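Local coordinates for protein fimbrin (Schizosaccharomyces pombe, PDB 1RT8) that binds and crosslinks actin filaments through two actin-binding regions built from calponin-homology domains, serving cell polarity, cytokinesis, mating and spore formation, at residues I86-A98 with I478-I490. Residues are numbered along the deposited sequence; the frame is centred on the assembly and turned at random.
Sequences IENNNVVINSAKA and ISIARKLGAVIFI
Helix 86-98 crosses the last turn of helix 478-483 at 114°, with V91 and K483 nearest at 4.6 Å between their CA atoms, and then runs beside the loop 485-490. The contact joins the first and fourth calponin-homology domains, hence the two actin-binding regions, in the crosslinking core. N90 and N94 grip the Schellman motif around G485: N90 ND2 reaches K483 O at 3.1 Å from above the carbonyl plane, whereas N94 ND2 meets R482 O at 3.1 Å on an in-plane lone pair, and G485 N shares that oxygen. R482 is a knob among V91, N94, S95 and A98. Extended from CG to NE, it has S95 CA over one guanidinium face and sends NH2 to I488 O at 3.1 Å. A leucine here would probably leave I488 O without this donor and deprive two waters of a partner. K483 CB packs on V91 CG2 at 3.6 Å; its chain, bent at chi3 (-69°), passes E87 CB to a cation-pi contact with Y455, whose hydroxyl also bonds E87. One water accepts from R482 NE and lies beside N94 O; the other accepts from R482 NH1 and donates to S95 OG at 2.7 Å.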
ATOM      1  N   ILE A  86     -11.319 -14.580  12.210  1.00 27.29           N
ATOM      2  CA  ILE A  86     -11.939 -13.663  11.261  1.00 25.54           C
ATOM      3  C   ILE A  86     -11.659 -12.209  11.641  1.00 26.32           C
ATOM      4  O   ILE A  86     -11.319 -11.397  10.775  1.00 25.68           O
ATOM      5  CB  ILE A  86     -13.465 -13.872  11.176  1.00 27.04           C
ATOM      6  CG1 ILE A  86     -13.778 -15.213  10.507  1.00 26.41           C
ATOM      7  CG2 ILE A  86     -14.100 -12.727  10.396  1.00 23.42           C
ATOM      8  CD1 ILE A  86     -13.267 -15.330   9.074  1.00 27.82           C
ATOM      9  N   GLU A  87     -11.803 -11.886  12.928  1.00 25.25           N
ATOM     10  CA  GLU A  87     -11.536 -10.535  13.419  1.00 24.44           C
ATOM     11  C   GLU A  87     -10.099 -10.170  13.065  1.00 23.79           C
ATOM     12  O   GLU A  87      -9.837  -9.111  12.505  1.00 22.96           O
ATOM     13  CB  GLU A  87     -11.723 -10.451  14.944  1.00 25.84           C
ATOM     14  CG  GLU A  87     -13.150 -10.732  15.429  1.00 28.94           C
ATOM     15  CD  GLU A  87     -13.281 -10.661  16.941  1.00 31.29           C
ATOM     16  OE1 GLU A  87     -12.445 -11.258  17.649  1.00 34.79           O
ATOM     17  OE2 GLU A  87     -14.220 -10.010  17.428  1.00 34.08           O
ATOM     18  N   ASN A  88      -9.165 -11.053  13.400  1.00 24.97           N
ATOM     19  CA  ASN A  88      -7.761 -10.815  13.092  1.00 23.86           C
ATOM     20  C   ASN A  88      -7.563 -10.675  11.578  1.00 22.74           C
ATOM     21  O   ASN A  88      -6.823  -9.809  11.111  1.00 23.35           O
ATOM     22  CB  ASN A  88      -6.895 -11.974  13.605  1.00 24.89           C
ATOM     23  CG  ASN A  88      -6.668 -11.921  15.109  1.00 25.16           C
ATOM     24  OD1 ASN A  88      -7.177 -11.043  15.795  1.00 26.06           O
ATOM     25  ND2 ASN A  88      -5.886 -12.870  15.625  1.00 28.16           N
ATOM     26  N   ASN A  89      -8.212 -11.539  10.809  1.00 22.28           N
ATOM     27  CA  ASN A  89      -8.057 -11.477   9.361  1.00 22.36           C
ATOM     28  C   ASN A  89      -8.643 -10.216   8.754  1.00 20.96           C
ATOM     29  O   ASN A  89      -8.180  -9.755   7.712  1.00 22.91           O
ATOM     30  CB  ASN A  89      -8.621 -12.743   8.711  1.00 22.79           C
ATOM     31  CG  ASN A  89      -7.749 -13.961   8.993  1.00 26.73           C
ATOM     32  OD1 ASN A  89      -6.556 -13.823   9.267  1.00 26.72           O
ATOM     33  ND2 ASN A  89      -8.331 -15.147   8.918  1.00 27.99           N
ATOM     34  N   ASN A  90      -9.644  -9.640   9.409  1.00 22.25           N
ATOM     35  CA  ASN A  90     -10.221  -8.387   8.925  1.00 23.08           C
ATOM     36  C   ASN A  90      -9.144  -7.304   9.033  1.00 23.04           C
ATOM     37  O   ASN A  90      -9.000  -6.454   8.145  1.00 20.05           O
ATOM     38  CB  ASN A  90     -11.431  -7.976   9.769  1.00 21.78           C
ATOM     39  CG  ASN A  90     -12.680  -8.749   9.410  1.00 25.83           C
ATOM     40  OD1 ASN A  90     -12.734  -9.413   8.381  1.00 25.34           O
ATOM     41  ND2 ASN A  90     -13.699  -8.655  10.254  1.00 27.47           N
ATOM     42  N   VAL A  91      -8.402  -7.333  10.142  1.00 21.41           N
ATOM     43  CA  VAL A  91      -7.322  -6.369  10.376  1.00 20.08           C
ATOM     44  C   VAL A  91      -6.233  -6.523   9.307  1.00 19.26           C
ATOM     45  O   VAL A  91      -5.721  -5.536   8.784  1.00 20.69           O
ATOM     46  CB  VAL A  91      -6.682  -6.573  11.766  1.00 20.93           C
ATOM     47  CG1 VAL A  91      -5.465  -5.674  11.908  1.00 20.04           C
ATOM     48  CG2 VAL A  91      -7.693  -6.260  12.860  1.00 17.99           C
ATOM     49  N   VAL A  92      -5.880  -7.768   9.001  1.00 19.54           N
ATOM     50  CA  VAL A  92      -4.876  -8.067   7.980  1.00 20.90           C
ATOM     51  C   VAL A  92      -5.325  -7.541   6.617  1.00 21.67           C
ATOM     52  O   VAL A  92      -4.638  -6.729   5.991  1.00 23.82           O
ATOM     53  CB  VAL A  92      -4.640  -9.599   7.866  1.00 21.15           C
ATOM     54  CG1 VAL A  92      -3.916  -9.936   6.567  1.00 20.70           C
ATOM     55  CG2 VAL A  92      -3.824 -10.086   9.063  1.00 24.41           C
ATOM     56  N   ILE A  93      -6.493  -8.001   6.174  1.00 21.72           N
ATOM     57  CA  ILE A  93      -7.039  -7.625   4.873  1.00 21.45           C
ATOM     58  C   ILE A  93      -7.192  -6.122   4.667  1.00 18.87           C
ATOM     59  O   ILE A  93      -6.741  -5.581   3.667  1.00 21.61           O
ATOM     60  CB  ILE A  93      -8.425  -8.281   4.642  1.00 23.12           C
ATOM     61  CG1 ILE A  93      -8.275  -9.798   4.469  1.00 23.24           C
ATOM     62  CG2 ILE A  93      -9.115  -7.638   3.427  1.00 24.29           C
ATOM     63  CD1 ILE A  93      -7.462 -10.208   3.280  1.00 23.62           C
ATOM     64  N   ASN A  94      -7.838  -5.450   5.608  1.00 18.77           N
ATOM     65  CA  ASN A  94      -8.065  -4.020   5.479  1.00 22.21           C
ATOM     66  C   ASN A  94      -6.836  -3.149   5.647  1.00 23.73           C
ATOM     67  O   ASN A  94      -6.801  -2.019   5.147  1.00 23.80           O
ATOM     68  CB  ASN A  94      -9.182  -3.605   6.424  1.00 24.26           C
ATOM     69  CG  ASN A  94     -10.495  -4.253   6.040  1.00 29.33           C
ATOM     70  OD1 ASN A  94     -10.859  -4.254   4.866  1.00 26.84           O
ATOM     71  ND2 ASN A  94     -11.200  -4.820   7.009  1.00 27.33           N
ATOM     72  N   SER A  95      -5.824  -3.667   6.334  1.00 22.56           N
ATOM     73  CA  SER A  95      -4.588  -2.913   6.485  1.00 23.46           C
ATOM     74  C   SER A  95      -3.871  -3.011   5.137  1.00 23.71           C
ATOM     75  O   SER A  95      -3.391  -2.015   4.591  1.00 23.30           O
ATOM     76  CB  SER A  95      -3.700  -3.520   7.585  1.00 20.57           C
ATOM     77  OG  SER A  95      -4.264  -3.342   8.867  1.00 20.79           O
ATOM     78  N   ALA A  96      -3.805  -4.228   4.608  1.00 23.92           N
ATOM     79  CA  ALA A  96      -3.140  -4.479   3.329  1.00 26.43           C
ATOM     80  C   ALA A  96      -3.693  -3.570   2.237  1.00 27.18           C
ATOM     81  O   ALA A  96      -2.941  -3.052   1.421  1.00 27.78           O
ATOM     82  CB  ALA A  96      -3.307  -5.946   2.930  1.00 25.71           C
ATOM     83  N   LYS A  97      -5.005  -3.371   2.233  1.00 28.49           N
ATOM     84  CA  LYS A  97      -5.646  -2.517   1.239  1.00 30.55           C
ATOM     85  C   LYS A  97      -5.206  -1.062   1.305  1.00 30.13           C
ATOM     86  O   LYS A  97      -5.286  -0.358   0.302  1.00 30.15           O
ATOM     87  CB  LYS A  97      -7.172  -2.546   1.392  1.00 31.36           C
ATOM     88  CG  LYS A  97      -7.847  -3.789   0.876  1.00 34.17           C
ATOM     89  CD  LYS A  97      -9.361  -3.630   0.939  1.00 37.97           C
ATOM     90  CE  LYS A  97     -10.056  -4.787   0.230  1.00 38.92           C
ATOM     91  NZ  LYS A  97     -11.541  -4.681   0.317  1.00 42.61           N
ATOM     92  N   ALA A  98      -4.745  -0.616   2.474  1.00 30.47           N
ATOM     93  CA  ALA A  98      -4.339   0.780   2.653  1.00 31.40           C
ATOM     94  C   ALA A  98      -2.842   1.062   2.671  1.00 31.97           C
ATOM     95  O   ALA A  98      -2.427   2.200   2.873  1.00 33.12           O
ATOM     96  CB  ALA A  98      -4.960   1.328   3.925  1.00 31.74           C
ATOM     97  N   ILE A 478      -7.808   3.270  14.265  1.00 23.20           N
ATOM     98  CA  ILE A 478      -7.768   2.772  12.888  1.00 23.27           C
ATOM     99  C   ILE A 478      -7.724   1.247  12.823  1.00 23.94           C
ATOM    100  O   ILE A 478      -8.422   0.642  12.014  1.00 22.93           O
ATOM    101  CB  ILE A 478      -6.566   3.356  12.112  1.00 21.98           C
ATOM    102  CG1 ILE A 478      -6.804   4.848  11.854  1.00 23.99           C
ATOM    103  CG2 ILE A 478      -6.360   2.589  10.808  1.00 19.01           C
ATOM    104  CD1 ILE A 478      -5.631   5.571  11.227  1.00 20.69           C
ATOM    105  N   SER A 479      -6.908   0.624  13.671  1.00 23.77           N
ATOM    106  CA  SER A 479      -6.814  -0.831  13.688  1.00 22.85           C
ATOM    107  C   SER A 479      -8.124  -1.464  14.181  1.00 24.07           C
ATOM    108  O   SER A 479      -8.510  -2.551  13.738  1.00 23.46           O
ATOM    109  CB  SER A 479      -5.648  -1.283  14.582  1.00 25.02           C
ATOM    110  OG  SER A 479      -4.389  -0.893  14.038  1.00 23.56           O
ATOM    111  N   ILE A 480      -8.804  -0.798  15.109  1.00 23.32           N
ATOM    112  CA  ILE A 480     -10.063  -1.334  15.619  1.00 22.48           C
ATOM    113  C   ILE A 480     -11.120  -1.249  14.513  1.00 21.83           C
ATOM    114  O   ILE A 480     -11.931  -2.156  14.329  1.00 20.00           O
ATOM    115  CB  ILE A 480     -10.561  -0.545  16.857  1.00 22.97           C
ATOM    116  CG1 ILE A 480      -9.657  -0.833  18.068  1.00 24.37           C
ATOM    117  CG2 ILE A 480     -12.015  -0.917  17.164  1.00 19.43           C
ATOM    118  CD1 ILE A 480     -10.057  -0.075  19.342  1.00 23.59           C
ATOM    119  N   ALA A 481     -11.106  -0.145  13.784  1.00 18.91           N
ATOM    120  CA  ALA A 481     -12.059   0.053  12.700  1.00 20.09           C
ATOM    121  C   ALA A 481     -11.821  -1.019  11.639  1.00 20.35           C
ATOM    122  O   ALA A 481     -12.759  -1.571  11.067  1.00 22.27           O
ATOM    123  CB  ALA A 481     -11.896   1.472  12.108  1.00 16.57           C
ATOM    124  N   ARG A 482     -10.559  -1.346  11.397  1.00 20.82           N
ATOM    125  CA  ARG A 482     -10.243  -2.357  10.408  1.00 20.78           C
ATOM    126  C   ARG A 482     -10.703  -3.724  10.889  1.00 21.43           C
ATOM    127  O   ARG A 482     -11.118  -4.557  10.078  1.00 20.15           O
ATOM    128  CB  ARG A 482      -8.741  -2.341  10.081  1.00 19.77           C
ATOM    129  CG  ARG A 482      -8.386  -1.161   9.175  1.00 21.37           C
ATOM    130  CD  ARG A 482      -6.890  -0.954   8.966  1.00 23.32           C
ATOM    131  NE  ARG A 482      -6.660   0.160   8.046  1.00 23.86           N
ATOM    132  CZ  ARG A 482      -5.514   0.822   7.935  1.00 26.85           C
ATOM    133  NH1 ARG A 482      -4.477   0.485   8.693  1.00 23.15           N
ATOM    134  NH2 ARG A 482      -5.412   1.830   7.072  1.00 28.16           N
ATOM    135  N   LYS A 483     -10.654  -3.948  12.202  1.00 20.16           N
ATOM    136  CA  LYS A 483     -11.103  -5.226  12.758  1.00 21.25           C
ATOM    137  C   LYS A 483     -12.615  -5.366  12.524  1.00 19.48           C
ATOM    138  O   LYS A 483     -13.140  -6.473  12.427  1.00 21.05           O
ATOM    139  CB  LYS A 483     -10.818  -5.308  14.266  1.00 21.23           C
ATOM    140  CG  LYS A 483     -11.170  -6.676  14.867  1.00 25.33           C
ATOM    141  CD  LYS A 483     -11.415  -6.632  16.391  1.00 28.85           C
ATOM    142  CE  LYS A 483     -10.162  -6.351  17.190  1.00 32.46           C
ATOM    143  NZ  LYS A 483     -10.318  -6.724  18.636  1.00 27.80           N
ATOM    144  N   LEU A 484     -13.311  -4.238  12.451  1.00 20.82           N
ATOM    145  CA  LEU A 484     -14.754  -4.243  12.208  1.00 22.17           C
ATOM    146  C   LEU A 484     -15.079  -4.357  10.708  1.00 23.15           C
ATOM    147  O   LEU A 484     -16.247  -4.494  10.322  1.00 24.15           O
ATOM    148  CB  LEU A 484     -15.389  -2.966  12.757  1.00 20.67           C
ATOM    149  CG  LEU A 484     -15.531  -2.796  14.273  1.00 22.23           C
ATOM    150  CD1 LEU A 484     -15.857  -1.345  14.560  1.00 22.13           C
ATOM    151  CD2 LEU A 484     -16.618  -3.708  14.825  1.00 21.78           C
ATOM    152  N   GLY A 485     -14.044  -4.292   9.878  1.00 21.35           N
ATOM    153  CA  GLY A 485     -14.230  -4.388   8.440  1.00 24.99           C
ATOM    154  C   GLY A 485     -14.206  -3.057   7.699  1.00 23.74           C
ATOM    155  O   GLY A 485     -14.500  -3.006   6.510  1.00 24.88           O
ATOM    156  N   ALA A 486     -13.851  -1.981   8.385  1.00 24.52           N
ATOM    157  CA  ALA A 486     -13.813  -0.661   7.761  1.00 24.84           C
ATOM    158  C   ALA A 486     -12.646  -0.495   6.790  1.00 25.22           C
ATOM    159  O   ALA A 486     -11.522  -0.886   7.088  1.00 23.94           O
ATOM    160  CB  ALA A 486     -13.743   0.415   8.839  1.00 22.62           C
ATOM    161  N   VAL A 487     -12.921   0.097   5.633  1.00 25.94           N
ATOM    162  CA  VAL A 487     -11.896   0.354   4.625  1.00 27.36           C
ATOM    163  C   VAL A 487     -11.456   1.795   4.866  1.00 27.29           C
ATOM    164  O   VAL A 487     -12.204   2.740   4.593  1.00 28.18           O
ATOM    165  CB  VAL A 487     -12.473   0.191   3.192  1.00 29.85           C
ATOM    166  CG1 VAL A 487     -11.478   0.705   2.157  1.00 31.89           C
ATOM    167  CG2 VAL A 487     -12.769  -1.280   2.932  1.00 30.10           C
ATOM    168  N   ILE A 488     -10.243   1.948   5.395  1.00 25.83           N
ATOM    169  CA  ILE A 488      -9.696   3.257   5.747  1.00 25.61           C
ATOM    170  C   ILE A 488      -8.398   3.560   5.011  1.00 24.76           C
ATOM    171  O   ILE A 488      -7.474   2.748   5.009  1.00 24.82           O
ATOM    172  CB  ILE A 488      -9.436   3.312   7.265  1.00 27.59           C
ATOM    173  CG1 ILE A 488     -10.738   3.011   8.004  1.00 29.65           C
ATOM    174  CG2 ILE A 488      -8.897   4.669   7.673  1.00 25.50           C
ATOM    175  CD1 ILE A 488     -10.562   2.770   9.463  1.00 32.57           C
ATOM    176  N   PHE A 489      -8.325   4.739   4.405  1.00 23.58           N
ATOM    177  CA  PHE A 489      -7.141   5.129   3.658  1.00 22.25           C
ATOM    178  C   PHE A 489      -6.334   6.243   4.311  1.00 23.61           C
ATOM    179  O   PHE A 489      -5.384   6.746   3.712  1.00 23.70           O
ATOM    180  CB  PHE A 489      -7.526   5.543   2.234  1.00 22.71           C
ATOM    181  CG  PHE A 489      -8.089   4.420   1.411  1.00 22.63           C
ATOM    182  CD1 PHE A 489      -9.369   4.505   0.875  1.00 24.99           C
ATOM    183  CD2 PHE A 489      -7.339   3.276   1.176  1.00 25.17           C
ATOM    184  CE1 PHE A 489      -9.896   3.461   0.115  1.00 23.71           C
ATOM    185  CE2 PHE A 489      -7.858   2.217   0.411  1.00 25.48           C
ATOM    186  CZ  PHE A 489      -9.141   2.316  -0.117  1.00 20.49           C
ATOM    187  N   ILE A 490      -6.710   6.636   5.523  1.00 22.81           N
ATOM    188  CA  ILE A 490      -5.974   7.678   6.228  1.00 24.16           C
ATOM    189  C   ILE A 490      -4.992   7.069   7.224  1.00 24.43           C
ATOM    190  O   ILE A 490      -5.011   5.866   7.466  1.00 24.41           O
ATOM    191  CB  ILE A 490      -6.914   8.625   7.008  1.00 24.51           C
ATOM    192  CG1 ILE A 490      -7.743   7.832   8.029  1.00 23.34           C
ATOM    193  CG2 ILE A 490      -7.823   9.361   6.044  1.00 21.72           C
ATOM    194  CD1 ILE A 490      -8.511   8.728   9.002  1.00 22.91           C
TER
HETATM  195  O   HOH W   1      -8.524   0.089   5.961  1.00 42.18           O
HETATM  196  O   HOH W   2      -4.182  -1.426  10.705  1.00 27.67           O